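VAO-type flavoprotein oxidase VAO615 (Myceliophthora thermophila, PDB 6F72) binds FAD through two covalent links and probably acts as an oxidoreductase whose reduced flavin reacts rapidly with molecular oxygen, its substrate still unidentified. Local coordinates at residues G132-D135 against V136-A139. Sequence-based numbering, arbitrary orientation.
Sequences GAAD and VQAA
The Q137 side chain runs back alongside the first turn of helix 133-146, its CG resting 3.4 Å from A133 O and its amide OE1 lying 3.6 Å from A134 CA. CG sits beside the backbone N (chi1 -73°) and the chain runs extended beyond it, which carries the amide back toward the start of the helix; NE2 then hydrogen-bonds to the carbonyl oxygen of G261. Beneath this side chain the backbone closes the turn with three i to i+4 hydrogen bonds, Q137 N to A133 O at 2.9 Å, A138 N to A134 O at 2.8 Å and A139 N to D135 O at 3.0 Å. The methyls of A138 and A139 lie against the acceptors of the last two, A138 CB 3.4 Å from A134 O. V136 turns its CG2 back to the carbonyl of G132, the N-cap residue, at 3.8 Å from its O; its side chain packs on L171 of strand 169-172 and on V288 and L290 of strand 288-298, within the range of the PCMH-type FAD-binding domain. D135 OD2 is hydrogen-bonded to the hydroxyl of T131, just ahead of the helix. Cutting Q137 back to an alanine removes CG and the amide, and would probably leave the G261 carbonyl without this donor and A133 O less covered. Successive backbone bonds thus build the turn, with apolar side chains seating it on the sheets and the Q137 amide tying it to the loop between strands 251-257 and 263-266.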
ATOM      1  N   GLY A 132       8.051 -18.443 -11.773  1.00 26.67           N
ATOM      2  CA  GLY A 132       6.758 -19.096 -12.040  1.00 26.33           C
ATOM      3  C   GLY A 132       6.343 -19.971 -10.867  1.00 25.99           C
ATOM      4  O   GLY A 132       6.989 -19.959  -9.810  1.00 25.79           O
ATOM      5  N   ALA A 133       5.287 -20.755 -11.072  1.00 25.91           N
ATOM      6  CA  ALA A 133       4.659 -21.581 -10.023  1.00 25.67           C
ATOM      7  C   ALA A 133       5.595 -22.623  -9.411  1.00 26.06           C
ATOM      8  O   ALA A 133       5.516 -22.917  -8.218  1.00 25.95           O
ATOM      9  CB  ALA A 133       3.403 -22.264 -10.567  1.00 25.79           C
ATOM     10  N   ALA A 134       6.477 -23.171 -10.236  1.00 26.60           N
ATOM     11  CA  ALA A 134       7.379 -24.241  -9.821  1.00 27.17           C
ATOM     12  C   ALA A 134       8.358 -23.782  -8.734  1.00 26.92           C
ATOM     13  O   ALA A 134       8.541 -24.475  -7.727  1.00 27.09           O
ATOM     14  CB  ALA A 134       8.109 -24.807 -11.033  1.00 28.00           C
ATOM     15  N   ASP A 135       8.933 -22.593  -8.928  1.00 26.50           N
ATOM     16  CA  ASP A 135       9.821 -21.952  -7.950  1.00 26.25           C
ATOM     17  C   ASP A 135       9.181 -21.808  -6.565  1.00 25.65           C
ATOM     18  O   ASP A 135       9.833 -22.078  -5.547  1.00 25.82           O
ATOM     19  CB  ASP A 135      10.294 -20.589  -8.475  1.00 25.99           C
ATOM     20  CG  ASP A 135      11.252 -20.719  -9.649  1.00 26.77           C
ATOM     21  OD1 ASP A 135      11.713 -21.849  -9.914  1.00 27.47           O
ATOM     22  OD2 ASP A 135      11.563 -19.698 -10.298  1.00 26.68           O
ATOM     23  N   VAL A 136       7.903 -21.413  -6.555  1.00 24.92           N
ATOM     24  CA  VAL A 136       7.103 -21.251  -5.329  1.00 24.29           C
ATOM     25  C   VAL A 136       6.844 -22.615  -4.687  1.00 24.65           C
ATOM     26  O   VAL A 136       7.098 -22.794  -3.503  1.00 24.63           O
ATOM     27  CB  VAL A 136       5.778 -20.499  -5.602  1.00 23.67           C
ATOM     28  CG1 VAL A 136       4.956 -20.338  -4.329  1.00 23.24           C
ATOM     29  CG2 VAL A 136       6.045 -19.142  -6.233  1.00 23.35           C
ATOM     30  N   GLN A 137       6.364 -23.572  -5.483  1.00 25.02           N
ATOM     31  CA  GLN A 137       6.125 -24.937  -5.017  1.00 25.58           C
ATOM     32  C   GLN A 137       7.378 -25.546  -4.386  1.00 26.23           C
ATOM     33  O   GLN A 137       7.299 -26.157  -3.319  1.00 26.51           O
ATOM     34  CB  GLN A 137       5.617 -25.818  -6.162  1.00 26.01           C
ATOM     35  CG  GLN A 137       4.176 -25.525  -6.584  1.00 25.49           C
ATOM     36  CD  GLN A 137       3.805 -26.127  -7.940  1.00 25.93           C
ATOM     37  OE1 GLN A 137       4.671 -26.422  -8.772  1.00 26.36           O
ATOM     38  NE2 GLN A 137       2.499 -26.295  -8.171  1.00 25.72           N
ATOM     39  N   ALA A 138       8.521 -25.364  -5.050  1.00 26.55           N
ATOM     40  CA  ALA A 138       9.818 -25.823  -4.545  1.00 27.26           C
ATOM     41  C   ALA A 138      10.178 -25.167  -3.210  1.00 26.86           C
ATOM     42  O   ALA A 138      10.526 -25.866  -2.250  1.00 27.37           O
ATOM     43  CB  ALA A 138      10.911 -25.570  -5.578  1.00 27.62           C
ATOM     44  N   ALA A 139      10.071 -23.838  -3.157  1.00 26.05           N
ATOM     45  CA  ALA A 139      10.404 -23.066  -1.959  1.00 25.69           C
ATOM     46  C   ALA A 139       9.519 -23.412  -0.763  1.00 25.51           C
ATOM     47  O   ALA A 139      10.024 -23.563   0.361  1.00 25.65           O
ATOM     48  CB  ALA A 139      10.363 -21.578  -2.250  1.00 24.97           C
TER